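Local coordinates for hypothetical protein (Pyrococcus furiosus, PDB 2FZF) that is of unknown function but, as a rubrerythrin-like member of the ferritin clan, may bind a pair of iron ions inside a four-helix bundle, at residues A[11-16]-A[120-125]; A[41-46]-A[50-55]; A[62-67]-A[140-145]; A[105-110]-A[159-164]; A[129-132]-A[136-139]. All coordinates share one frame; numbering follows the deposited sequence.

How the interactions relate
From the N terminus, residues 11-16 run ahead of helix 21-44 and meet helix 103-129 at residues 120-125; this interaction 1 closes a loop of about a hundred residues. Nested inside it, interaction 2 pairs the two sides of the short turn between helices 21-44 and 51-61. Interaction 3 starts within the first loop but closes beyond it, tying helix 63-76 to helix 134-164 and crossing interaction 1; the two also pack through Tyr124 against Met140 and Ala144. Interaction 4 crosses both, joining the far ends of helices 103-129 and 134-164, and packs against interaction 2 through Ile110, Leu51 and Leu161. Interaction 5 folds the connection of those two helices and is nested within interactions 3 and 4.

Interaction 1: A[11-16]-A[120-125]; sequences LPIEKM and AAEFYL
Met16 lays its methyl over one face of the Phe123 ring: CE stands 4.0 Å from the ring centroid and 13° off the ring normal, the geometry of a CH-pi contact. The sulfur adds a Met-aromatic contact, but an oblique one, with SD 4.2 Å from the same centroid and displaced toward the CD2-CE2 side. A bend at the end of the methionine chain (chi3 74°) turns the methyl inward over the ring. These contacts seat the segment ahead of helix 21-44 on the outside of helix 103-129, one of the long helices of a ferritin-like bundle; Phe123 also touches Met27, so its ring lies between the two helices. The remaining contact is apolar and belongs to Ile13. Its CD1 reaches the edge of the ring near its plane and sits 3.8 Å from Phe123 CB, while CG1 rests 3.9 Å from CG of Glu122, whose extended chain slants across it. An alanine in place of Ile13 would lack the whole branched end and is likely to open a gap beside Phe123 CB and the stem of Glu122. Beyond the two segments, Ile13 leans on Ile119 and Ile89.

Interaction 2: A[41-46]-A[50-55]; sequences SLAEKI and ALKEKI
The ammonium of Lys52 grips the carbonyl end of helix 21-44: NZ donates to Ala43 O at 2.9 Å and, more weakly, to Glu44 O at 3.3 Å. It reaches Ala43 O with a C=O...N angle of 139°, tilted 29° from the carbonyl plane. Lys52 gets there by starting extended and then folding at its last two bonds, which curls the tip back over the last helical turn. Its stem is packed as well, for CB lies 3.8 Å from CG2 of Ile46, the two side chains overlapping head to tail. Deeper in, CG2 of Ile55 touches CD1 of Leu42 at 3.8 Å and CB of Ala43 at 4.0 Å, where the start of helix 51-61 faces the end of helix 21-44. Leu42 and Ile55 both continue onto Ile110 of helix 103-129. The carboxylate of Glu44 pairs instead with Lys40, its OE1 being 6.2 Å from Lys52 NZ. A positive group beside the carbonyls of a helix C terminus would be expected to offset their partial negative charge, so the helical hairpin is probably secured by electrostatics on its outer rim and by aliphatic packing within.

Interaction 3: A[62-67]-A[140-145]; sequences EKKHEA and MRYLAD
The backbones of helices 63-76 and 134-164 come nearest at His65 and Leu143, whose CA atoms are 7.5 Å apart, a separation that side chains must bridge. Leu143 does so with one branch: CD2 stands over a face of the His65 ring, 3.9 Å from its centroid and 18° off the normal, as in a CH-pi contact. The opposite face of the imidazole is covered by CA of Glu62, so the ring is held between a methyl group and the backbone. Alongside, Lys64 and Tyr142 approach from opposite directions. Lys64 brings CE to the ring edge, in the plane of the phenol, and its NZ, which bonds to Glu61 O, lies 3.2 Å from Tyr142 OH. With chi1 at 171°, the phenol is carried toward the second subunit, where its hydroxyl hydrogen-bonds to Lys54 and Glu157 of that chain. A phenylalanine in its place would probably leave those two groups without their hydroxyl partner and disturb the dimer interface. On the inner side, His65 packs on Glu32 and Glu147, while Glu62 has carboxylates of Glu32, Glu117 and Glu147 close by. Glu62 with His65, and Glu147 with His150, each have the Glu-x-x-His spacing, an arrangement consistent with the carboxylate-bridged diiron site of rubrerythrins and other ferritin-like four-helix bundles.

Interaction 4: A[105-110]-A[159-164]; sequences DIIDLI and ELLLNW
Leu161 is the hub of this contact, meeting Ile106, Ile107 and Ile110 on one flank of helix 103-129. Its CB has CD1 of Ile107 at 3.4 Å, the isoleucine tip lying against the leucine stem. Farther out, Leu161 CD1 lies 4.0 Å from the same Ile107 methyl and 4.2 Å from CG1 of Ile110, whose chain it meets at about a right angle; CG2 of Ile106 is a looser neighbour at 4.3 Å. Leu161 takes up this place with CG beside its backbone N and opposite its carbonyl carbon (chi1 -85°), and an extended chi2 then carries CD1 toward the isoleucines. This inner side is buried and continues into helix 51-61: Leu51 packs on both Ile106 and Leu161, and Ile55 on Ile110.

The contact thins toward the C terminus. There helix 134-164 is kinked: the regular helical bonds of the Leu162 and Asn163 N atoms are lost, Leu162 N keeping a weak one to Glu159 O. The side chain of Leu162 makes no contact with 105-110. Trp164 remains exposed; Leu161 CD2 of the same helix lies over one face of its indole, 4.0 Å above the plane and offset toward the rim. On another flank Leu160 packs on Tyr142 of the second subunit. The segment axes approach to 10.5 Å with their directions 164° apart, the near-antiparallel packing of consecutive helices in a ferritin-like four-helix bundle.

Interaction 5: A[129-132]-A[136-139]; sequences EMVK and KKRL
Val131 and Lys137 make the closest side-chain contact of this turn, with the valine methyl CG1 3.5 Å from the lysine CG. The aliphatic stem of Lys137, through CG and CD, also lies against the Val131 carbonyl. Val131 points CG1 into the contact from the position between its backbone N and carbonyl carbon (chi1 70°). One residue on, Lys132 O faces CB of Lys136 at 3.8 Å, and the other valine methyl, Val131 CG2, stands 4.4 Å from Lys136 CB. The contact is therefore van der Waals packing on the stems of two lysines. It folds the connection of helices 103-129 and 134-164 in the ferritin-like bundle: Val131 and Lys132 have extended backbones, and the chain enters helix 134-164 shortly after them. In the next shell the charged ends go elsewhere. Lys136 bends at chi2 (51°), leading its ammonium away to a salt bridge with Glu133, while its stem lies against Leu72, Gln75 and Met76 of helix 63-76. Lys137 bends at chi3 instead (-60°); its NZ is 4.7 Å from Glu129 OE2, short of contact, and makes a long, weak ion pair with Glu134. Farther out, on the same turn of helix 134-164, Arg138 forms a salt bridge to Glu165 of the second subunit, and Leu139 packs on Tyr167 of that chain.

Interaction 1: A[11-16]-A[120-125]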
# COMPACT_ATOMS: atom_id res chain seq x y z
N LEU A 11 -5.09 24.27 -0.73
CA LEU A 11 -4.85 24.81 0.60
C LEU A 11 -4.15 23.80 1.52
O LEU A 11 -4.44 22.61 1.49
CB LEU A 11 -6.17 25.25 1.23
CG LEU A 11 -6.96 26.34 0.50
CD1 LEU A 11 -8.27 26.63 1.25
CD2 LEU A 11 -6.11 27.60 0.38
N PRO A 12 -3.19 24.26 2.33
CA PRO A 12 -2.47 23.37 3.24
C PRO A 12 -3.39 22.72 4.26
O PRO A 12 -4.35 23.32 4.71
CB PRO A 12 -1.46 24.31 3.90
CG PRO A 12 -2.17 25.62 3.89
CD PRO A 12 -2.71 25.65 2.48
N ILE A 13 -3.06 21.48 4.61
CA ILE A 13 -3.82 20.68 5.57
C ILE A 13 -4.12 21.51 6.83
O ILE A 13 -5.17 21.37 7.47
CB ILE A 13 -3.01 19.41 5.95
CG1 ILE A 13 -3.94 18.25 6.29
CG2 ILE A 13 -2.07 19.71 7.11
CD1 ILE A 13 -4.77 17.78 5.13
N GLU A 14 -3.16 22.37 7.17
CA GLU A 14 -3.24 23.23 8.34
C GLU A 14 -4.52 24.05 8.36
O GLU A 14 -5.15 24.21 9.40
CB GLU A 14 -2.03 24.17 8.37
CG GLU A 14 -1.81 24.84 9.73
CD GLU A 14 -1.39 23.86 10.82
OE1 GLU A 14 -1.86 22.70 10.80
OE2 GLU A 14 -0.59 24.27 11.70
N LYS A 15 -4.90 24.58 7.21
CA LYS A 15 -6.11 25.39 7.17
C LYS A 15 -7.38 24.60 6.92
O LYS A 15 -8.22 25.00 6.13
CB LYS A 15 -5.96 26.49 6.12
CG LYS A 15 -5.98 26.00 4.71
CD LYS A 15 -5.89 27.18 3.77
CE LYS A 15 -7.00 28.22 4.01
NZ LYS A 15 -8.41 27.70 3.82
N MET A 16 -7.50 23.47 7.61
CA MET A 16 -8.70 22.64 7.49
C MET A 16 -9.71 23.24 8.46
O MET A 16 -10.92 23.08 8.28
CB MET A 16 -8.40 21.19 7.88
CG MET A 16 -8.13 20.23 6.72
SD MET A 16 -7.80 18.52 7.28
CE MET A 16 -9.43 17.97 7.75
N ALA A 120 -4.09 13.23 1.34
CA ALA A 120 -5.37 12.56 1.61
C ALA A 120 -5.40 11.74 2.90
O ALA A 120 -6.33 11.85 3.71
CB ALA A 120 -5.76 11.68 0.43
N ALA A 121 -4.39 10.90 3.10
CA ALA A 121 -4.33 10.09 4.31
C ALA A 121 -4.19 11.01 5.51
O ALA A 121 -4.83 10.80 6.54
CB ALA A 121 -3.15 9.12 4.24
N GLU A 122 -3.35 12.04 5.38
CA GLU A 122 -3.14 13.00 6.47
C GLU A 122 -4.43 13.76 6.76
O GLU A 122 -4.66 14.19 7.90
CB GLU A 122 -2.03 13.97 6.10
CG GLU A 122 -1.83 15.11 7.09
CD GLU A 122 -0.52 15.86 6.86
OE1 GLU A 122 -0.06 15.91 5.68
OE2 GLU A 122 0.05 16.39 7.86
N PHE A 123 -5.25 13.90 5.72
CA PHE A 123 -6.55 14.57 5.80
C PHE A 123 -7.50 13.67 6.63
O PHE A 123 -8.05 14.11 7.63
CB PHE A 123 -7.08 14.80 4.36
CG PHE A 123 -8.38 15.58 4.28
CD1 PHE A 123 -9.60 14.94 4.46
CD2 PHE A 123 -8.38 16.94 4.00
CE1 PHE A 123 -10.80 15.64 4.34
CE2 PHE A 123 -9.57 17.65 3.87
CZ PHE A 123 -10.79 17.00 4.05
N TYR A 124 -7.65 12.42 6.22
CA TYR A 124 -8.52 11.49 6.92
C TYR A 124 -8.08 11.21 8.35
O TYR A 124 -8.85 10.67 9.16
CB TYR A 124 -8.61 10.19 6.16
CG TYR A 124 -9.33 10.32 4.85
CD1 TYR A 124 -10.60 10.91 4.79
CD2 TYR A 124 -8.77 9.81 3.68
CE1 TYR A 124 -11.30 10.98 3.59
CE2 TYR A 124 -9.46 9.88 2.48
CZ TYR A 124 -10.73 10.45 2.44
OH TYR A 124 -11.43 10.46 1.26
N LEU A 125 -6.83 11.55 8.65
CA LEU A 125 -6.27 11.37 9.98
C LEU A 125 -6.83 12.46 10.87
O LEU A 125 -7.18 12.21 12.03
CB LEU A 125 -4.75 11.50 9.95
CG LEU A 125 -3.99 10.17 9.96
CD1 LEU A 125 -2.49 10.42 9.81
CD2 LEU A 125 -4.30 9.45 11.26

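Interaction 2: A[41-46]-A[50-55]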
# COMPACT_ATOMS: atom_id res chain seq x y z
N SER A 41 -7.59 7.50 -16.23
CA SER A 41 -6.95 8.05 -17.42
C SER A 41 -5.47 7.74 -17.44
O SER A 41 -4.87 7.61 -18.51
CB SER A 41 -7.11 9.55 -17.47
OG SER A 41 -8.46 9.89 -17.24
N LEU A 42 -4.89 7.66 -16.26
CA LEU A 42 -3.48 7.37 -16.13
C LEU A 42 -3.27 5.97 -16.68
O LEU A 42 -2.49 5.78 -17.61
CB LEU A 42 -3.06 7.41 -14.65
CG LEU A 42 -1.81 8.16 -14.16
CD1 LEU A 42 -1.32 7.46 -12.90
CD2 LEU A 42 -0.71 8.21 -15.22
N ALA A 43 -3.97 4.99 -16.12
CA ALA A 43 -3.81 3.61 -16.58
C ALA A 43 -4.05 3.55 -18.08
O ALA A 43 -3.26 2.96 -18.81
CB ALA A 43 -4.76 2.69 -15.85
N GLU A 44 -5.15 4.16 -18.50
CA GLU A 44 -5.57 4.21 -19.89
C GLU A 44 -4.40 4.54 -20.81
O GLU A 44 -4.27 4.01 -21.91
CB GLU A 44 -6.65 5.29 -20.06
CG GLU A 44 -7.94 4.82 -20.70
CD GLU A 44 -8.97 4.34 -19.69
OE1 GLU A 44 -8.66 3.42 -18.90
OE2 GLU A 44 -10.09 4.89 -19.70
N LYS A 45 -3.55 5.43 -20.34
CA LYS A 45 -2.40 5.87 -21.10
C LYS A 45 -1.15 5.42 -20.36
O LYS A 45 -0.74 6.05 -19.40
CB LYS A 45 -2.44 7.40 -21.20
CG LYS A 45 -3.79 7.94 -21.67
CD LYS A 45 -3.83 9.46 -21.60
CE LYS A 45 -5.15 10.03 -22.11
NZ LYS A 45 -5.36 9.83 -23.58
N ILE A 46 -0.55 4.31 -20.77
CA ILE A 46 0.65 3.83 -20.09
C ILE A 46 1.49 2.95 -21.00
O ILE A 46 2.71 3.14 -21.11
CB ILE A 46 0.30 3.07 -18.78
CG1 ILE A 46 -0.04 4.06 -17.66
CG2 ILE A 46 1.48 2.22 -18.34
CD1 ILE A 46 1.10 4.94 -17.21
N ALA A 50 2.38 -3.41 -16.59
CA ALA A 50 2.88 -3.65 -15.24
C ALA A 50 2.44 -2.51 -14.35
O ALA A 50 1.81 -2.72 -13.31
CB ALA A 50 4.40 -3.74 -15.26
N LEU A 51 2.77 -1.30 -14.77
CA LEU A 51 2.42 -0.11 -14.03
C LEU A 51 0.93 0.17 -14.23
O LEU A 51 0.24 0.55 -13.29
CB LEU A 51 3.26 1.04 -14.52
CG LEU A 51 3.12 2.35 -13.76
CD1 LEU A 51 3.40 2.16 -12.28
CD2 LEU A 51 4.08 3.33 -14.39
N LYS A 52 0.46 -0.04 -15.46
CA LYS A 52 -0.96 0.15 -15.80
C LYS A 52 -1.75 -0.79 -14.92
O LYS A 52 -2.90 -0.53 -14.59
CB LYS A 52 -1.21 -0.20 -17.27
CG LYS A 52 -2.69 -0.11 -17.71
CD LYS A 52 -2.93 -0.71 -19.10
CE LYS A 52 -2.30 0.11 -20.22
NZ LYS A 52 -3.28 0.99 -20.94
N GLU A 53 -1.11 -1.91 -14.56
CA GLU A 53 -1.70 -2.94 -13.71
C GLU A 53 -1.84 -2.35 -12.30
O GLU A 53 -2.94 -2.35 -11.73
CB GLU A 53 -0.80 -4.19 -13.66
CG GLU A 53 -1.41 -5.51 -14.19
CD GLU A 53 -2.54 -6.09 -13.33
OE1 GLU A 53 -3.04 -7.19 -13.67
OE2 GLU A 53 -2.95 -5.45 -12.32
N LYS A 54 -0.73 -1.87 -11.75
CA LYS A 54 -0.71 -1.26 -10.43
C LYS A 54 -1.67 -0.09 -10.44
O LYS A 54 -2.53 0.02 -9.58
CB LYS A 54 0.70 -0.77 -10.06
CG LYS A 54 1.63 -1.81 -9.40
CD LYS A 54 1.64 -3.13 -10.18
CE LYS A 54 2.58 -4.20 -9.59
NZ LYS A 54 4.04 -3.91 -9.76
N ILE A 55 -1.55 0.79 -11.42
CA ILE A 55 -2.44 1.93 -11.43
C ILE A 55 -3.91 1.56 -11.56
O ILE A 55 -4.77 2.30 -11.12
CB ILE A 55 -2.08 2.92 -12.52
CG1 ILE A 55 -0.68 3.47 -12.25
CG2 ILE A 55 -3.08 4.07 -12.54
CD1 ILE A 55 -0.56 4.18 -10.92

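Interaction 3: A[62-67]-A[140-145]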
# COMPACT_ATOMS: atom_id res chain seq x y z
N GLU A 62 -9.91 2.49 -4.75
CA GLU A 62 -10.48 3.76 -4.34
C GLU A 62 -11.84 4.08 -4.94
O GLU A 62 -12.32 5.20 -4.77
CB GLU A 62 -9.51 4.91 -4.67
CG GLU A 62 -8.23 4.90 -3.81
CD GLU A 62 -7.40 6.16 -3.95
OE1 GLU A 62 -7.94 7.28 -3.75
OE2 GLU A 62 -6.19 6.03 -4.25
N LYS A 63 -12.46 3.13 -5.63
CA LYS A 63 -13.77 3.38 -6.23
C LYS A 63 -14.85 3.41 -5.16
O LYS A 63 -15.80 4.18 -5.24
CB LYS A 63 -14.12 2.30 -7.26
CG LYS A 63 -13.38 2.43 -8.58
CD LYS A 63 -13.52 1.17 -9.45
CE LYS A 63 -12.56 1.22 -10.65
NZ LYS A 63 -12.31 -0.11 -11.27
N LYS A 64 -14.68 2.57 -4.15
CA LYS A 64 -15.64 2.48 -3.06
C LYS A 64 -15.53 3.63 -2.06
O LYS A 64 -16.40 3.78 -1.21
CB LYS A 64 -15.46 1.16 -2.33
CG LYS A 64 -14.13 1.05 -1.61
CD LYS A 64 -14.03 -0.22 -0.79
CE LYS A 64 -13.01 -0.04 0.33
NZ LYS A 64 -11.67 0.44 -0.16
N HIS A 65 -14.47 4.43 -2.15
CA HIS A 65 -14.28 5.54 -1.22
C HIS A 65 -15.40 6.58 -1.31
O HIS A 65 -15.90 7.07 -0.30
CB HIS A 65 -12.95 6.25 -1.48
CG HIS A 65 -11.73 5.48 -1.06
ND1 HIS A 65 -11.80 4.21 -0.52
CD2 HIS A 65 -10.42 5.80 -1.10
CE1 HIS A 65 -10.58 3.78 -0.26
NE2 HIS A 65 -9.72 4.73 -0.60
N GLU A 66 -15.79 6.91 -2.54
CA GLU A 66 -16.83 7.90 -2.75
C GLU A 66 -18.13 7.47 -2.12
O GLU A 66 -18.70 8.18 -1.29
CB GLU A 66 -17.06 8.12 -4.23
CG GLU A 66 -17.85 9.36 -4.50
CD GLU A 66 -18.25 9.49 -5.95
OE1 GLU A 66 -17.50 9.00 -6.83
OE2 GLU A 66 -19.31 10.10 -6.20
N ALA A 67 -18.62 6.31 -2.53
CA ALA A 67 -19.87 5.78 -2.00
C ALA A 67 -19.80 5.66 -0.48
O ALA A 67 -20.80 5.86 0.20
CB ALA A 67 -20.19 4.43 -2.63
N MET A 140 -12.76 6.78 9.07
CA MET A 140 -11.71 7.74 8.75
C MET A 140 -10.35 7.08 8.80
O MET A 140 -9.54 7.25 7.89
CB MET A 140 -11.76 8.91 9.72
CG MET A 140 -12.16 10.22 9.07
SD MET A 140 -13.72 10.10 8.20
CE MET A 140 -13.26 10.65 6.59
N ARG A 141 -10.13 6.31 9.86
CA ARG A 141 -8.89 5.57 10.07
C ARG A 141 -8.68 4.58 8.91
O ARG A 141 -7.58 4.48 8.36
CB ARG A 141 -8.97 4.83 11.41
CG ARG A 141 -7.68 4.20 11.90
CD ARG A 141 -6.66 5.26 12.31
NE ARG A 141 -5.46 4.68 12.91
CZ ARG A 141 -4.58 5.38 13.63
NH1 ARG A 141 -3.51 4.79 14.14
NH2 ARG A 141 -4.78 6.67 13.86
N TYR A 142 -9.73 3.85 8.56
CA TYR A 142 -9.67 2.87 7.47
C TYR A 142 -9.30 3.57 6.16
O TYR A 142 -8.45 3.08 5.41
CB TYR A 142 -11.02 2.17 7.32
CG TYR A 142 -11.16 1.30 6.09
CD1 TYR A 142 -11.64 1.83 4.89
CD2 TYR A 142 -10.76 -0.04 6.10
CE1 TYR A 142 -11.73 1.05 3.73
CE2 TYR A 142 -10.83 -0.83 4.96
CZ TYR A 142 -11.32 -0.28 3.78
OH TYR A 142 -11.37 -1.06 2.64
N LEU A 143 -9.94 4.70 5.90
CA LEU A 143 -9.70 5.48 4.70
C LEU A 143 -8.24 6.01 4.69
O LEU A 143 -7.54 5.90 3.68
CB LEU A 143 -10.71 6.64 4.60
CG LEU A 143 -12.17 6.28 4.25
CD1 LEU A 143 -13.09 7.46 4.52
CD2 LEU A 143 -12.25 5.87 2.79
N ALA A 144 -7.80 6.56 5.82
CA ALA A 144 -6.44 7.07 5.96
C ALA A 144 -5.36 5.99 5.75
O ALA A 144 -4.37 6.23 5.05
CB ALA A 144 -6.27 7.71 7.34
N ASP A 145 -5.54 4.81 6.35
CA ASP A 145 -4.55 3.74 6.19
C ASP A 145 -4.50 3.21 4.76
O ASP A 145 -3.42 2.88 4.25
CB ASP A 145 -4.82 2.61 7.19
CG ASP A 145 -4.32 2.95 8.60
OD1 ASP A 145 -3.59 3.96 8.74
OD2 ASP A 145 -4.64 2.20 9.55

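Interaction 4: A[105-110]-A[159-164]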
# COMPACT_ATOMS: atom_id res chain seq x y z
N ASP A 105 7.17 12.24 -18.18
CA ASP A 105 5.75 12.53 -18.07
C ASP A 105 5.07 11.53 -17.14
O ASP A 105 4.18 11.91 -16.37
CB ASP A 105 5.11 12.48 -19.46
CG ASP A 105 5.61 13.59 -20.38
OD1 ASP A 105 5.48 13.43 -21.62
OD2 ASP A 105 6.12 14.61 -19.86
N ILE A 106 5.47 10.27 -17.22
CA ILE A 106 4.90 9.24 -16.35
C ILE A 106 5.42 9.54 -14.94
O ILE A 106 4.70 9.37 -13.96
CB ILE A 106 5.37 7.78 -16.72
CG1 ILE A 106 5.34 7.55 -18.23
CG2 ILE A 106 4.46 6.74 -16.05
CD1 ILE A 106 4.00 7.71 -18.83
N ILE A 107 6.68 9.98 -14.85
CA ILE A 107 7.29 10.30 -13.56
C ILE A 107 6.52 11.40 -12.83
O ILE A 107 6.17 11.25 -11.66
CB ILE A 107 8.74 10.78 -13.72
CG1 ILE A 107 9.57 9.71 -14.44
CG2 ILE A 107 9.34 11.10 -12.34
CD1 ILE A 107 9.68 8.38 -13.69
N ASP A 108 6.29 12.50 -13.53
CA ASP A 108 5.58 13.64 -12.98
C ASP A 108 4.23 13.21 -12.41
O ASP A 108 3.96 13.42 -11.23
CB ASP A 108 5.38 14.70 -14.07
CG ASP A 108 6.69 15.38 -14.51
OD1 ASP A 108 6.67 16.15 -15.50
OD2 ASP A 108 7.74 15.16 -13.85
N LEU A 109 3.39 12.62 -13.26
CA LEU A 109 2.06 12.16 -12.88
C LEU A 109 2.04 11.17 -11.70
O LEU A 109 1.10 11.18 -10.90
CB LEU A 109 1.36 11.51 -14.10
CG LEU A 109 0.46 12.32 -15.04
CD1 LEU A 109 -0.50 13.12 -14.19
CD2 LEU A 109 1.25 13.24 -15.94
N ILE A 110 3.05 10.31 -11.59
CA ILE A 110 3.07 9.38 -10.45
C ILE A 110 3.52 10.16 -9.21
O ILE A 110 3.05 9.90 -8.11
CB ILE A 110 4.05 8.18 -10.65
CG1 ILE A 110 3.62 7.30 -11.84
CG2 ILE A 110 4.07 7.32 -9.40
CD1 ILE A 110 2.31 6.57 -11.66
N GLU A 159 9.99 4.98 -7.43
CA GLU A 159 11.34 4.55 -7.07
C GLU A 159 11.98 3.71 -8.18
O GLU A 159 13.12 3.94 -8.57
CB GLU A 159 11.27 3.75 -5.76
CG GLU A 159 12.52 3.76 -4.88
CD GLU A 159 12.88 5.14 -4.36
OE1 GLU A 159 13.44 5.94 -5.15
OE2 GLU A 159 12.61 5.43 -3.18
N LEU A 160 11.23 2.73 -8.69
CA LEU A 160 11.70 1.84 -9.74
C LEU A 160 11.67 2.50 -11.12
O LEU A 160 12.31 2.03 -12.06
CB LEU A 160 10.87 0.56 -9.75
CG LEU A 160 11.64 -0.75 -9.54
CD1 LEU A 160 12.73 -0.59 -8.48
CD2 LEU A 160 10.65 -1.85 -9.14
N LEU A 161 10.91 3.58 -11.26
CA LEU A 161 10.83 4.27 -12.53
C LEU A 161 12.05 5.16 -12.72
O LEU A 161 12.28 5.69 -13.81
CB LEU A 161 9.56 5.13 -12.60
CG LEU A 161 8.31 4.40 -13.04
CD1 LEU A 161 7.13 5.33 -12.98
CD2 LEU A 161 8.52 3.86 -14.47
N LEU A 162 12.82 5.34 -11.66
CA LEU A 162 14.01 6.18 -11.69
C LEU A 162 15.19 5.46 -12.34
O LEU A 162 16.08 6.09 -12.92
CB LEU A 162 14.39 6.60 -10.28
CG LEU A 162 13.41 7.57 -9.60
CD1 LEU A 162 13.63 7.51 -8.11
CD2 LEU A 162 13.58 8.98 -10.15
N ASN A 163 15.18 4.13 -12.22
CA ASN A 163 16.24 3.30 -12.81
C ASN A 163 16.12 3.35 -14.34
O ASN A 163 17.11 3.24 -15.05
CB ASN A 163 16.10 1.85 -12.31
CG ASN A 163 16.29 1.71 -10.80
OD1 ASN A 163 17.38 1.97 -10.27
ND2 ASN A 163 15.23 1.30 -10.10
N TRP A 164 14.89 3.52 -14.81
CA TRP A 164 14.58 3.57 -16.24
C TRP A 164 15.53 4.47 -17.03
O TRP A 164 16.18 4.01 -17.97
CB TRP A 164 13.14 4.03 -16.43
CG TRP A 164 12.37 3.26 -17.46
CD1 TRP A 164 12.26 3.55 -18.79
CD2 TRP A 164 11.58 2.09 -17.23
NE1 TRP A 164 11.43 2.63 -19.40
CE2 TRP A 164 11.00 1.73 -18.47
CE3 TRP A 164 11.29 1.32 -16.10
CZ2 TRP A 164 10.15 0.62 -18.61
CZ3 TRP A 164 10.45 0.21 -16.24
CH2 TRP A 164 9.89 -0.12 -17.48

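Interaction 5: A[129-132]-A[136-139]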
# COMPACT_ATOMS: atom_id res chain seq x y z
N GLU A 129 -10.12 12.74 14.01
CA GLU A 129 -10.14 13.38 15.32
C GLU A 129 -11.19 14.48 15.37
O GLU A 129 -11.77 14.73 16.42
CB GLU A 129 -8.76 13.94 15.65
CG GLU A 129 -7.61 12.93 15.54
CD GLU A 129 -7.78 11.70 16.45
OE1 GLU A 129 -6.82 10.89 16.52
OE2 GLU A 129 -8.85 11.54 17.08
N MET A 130 -11.42 15.14 14.23
CA MET A 130 -12.39 16.24 14.11
C MET A 130 -13.83 15.71 14.06
O MET A 130 -14.76 16.44 13.71
CB MET A 130 -12.04 17.10 12.86
CG MET A 130 -12.65 18.52 12.81
SD MET A 130 -11.70 19.83 11.94
CE MET A 130 -10.89 20.63 13.30
N VAL A 131 -14.02 14.44 14.43
CA VAL A 131 -15.35 13.81 14.46
C VAL A 131 -15.47 12.88 15.67
O VAL A 131 -14.47 12.35 16.15
CB VAL A 131 -15.62 12.97 13.17
CG1 VAL A 131 -14.75 11.73 13.15
CG2 VAL A 131 -17.08 12.59 13.09
N LYS A 132 -16.69 12.68 16.17
CA LYS A 132 -16.91 11.81 17.33
C LYS A 132 -17.63 10.53 16.95
O LYS A 132 -18.07 10.37 15.81
CB LYS A 132 -17.71 12.54 18.41
CG LYS A 132 -16.99 13.74 19.00
CD LYS A 132 -17.67 14.21 20.27
CE LYS A 132 -16.81 15.23 21.01
NZ LYS A 132 -17.36 15.53 22.37
N LYS A 136 -17.63 6.02 13.36
CA LYS A 136 -17.30 7.02 12.35
C LYS A 136 -15.79 7.28 12.24
O LYS A 136 -15.27 7.48 11.15
CB LYS A 136 -18.04 8.33 12.63
CG LYS A 136 -19.51 8.34 12.18
CD LYS A 136 -20.25 7.11 12.69
CE LYS A 136 -21.51 6.80 11.89
NZ LYS A 136 -22.19 5.58 12.43
N LYS A 137 -15.10 7.29 13.37
CA LYS A 137 -13.66 7.53 13.38
C LYS A 137 -12.94 6.31 12.84
O LYS A 137 -11.77 6.36 12.46
CB LYS A 137 -13.18 7.86 14.81
CG LYS A 137 -13.79 9.16 15.40
CD LYS A 137 -13.11 9.63 16.69
CE LYS A 137 -13.20 8.60 17.81
NZ LYS A 137 -12.38 9.00 18.98
N ARG A 138 -13.65 5.20 12.80
CA ARG A 138 -13.07 3.96 12.30
C ARG A 138 -13.05 4.02 10.77
O ARG A 138 -12.13 3.51 10.14
CB ARG A 138 -13.90 2.79 12.81
CG ARG A 138 -13.09 1.55 13.13
CD ARG A 138 -13.82 0.70 14.17
NE ARG A 138 -13.65 1.21 15.52
CZ ARG A 138 -14.47 0.96 16.54
NH1 ARG A 138 -15.54 0.19 16.36
NH2 ARG A 138 -14.21 1.46 17.74
N LEU A 139 -14.07 4.65 10.19
CA LEU A 139 -14.14 4.82 8.74
C LEU A 139 -13.02 5.74 8.29
O LEU A 139 -12.40 5.52 7.24
CB LEU A 139 -15.48 5.43 8.34
CG LEU A 139 -16.63 4.50 7.94
CD1 LEU A 139 -16.26 3.79 6.66
CD2 LEU A 139 -16.91 3.51 9.06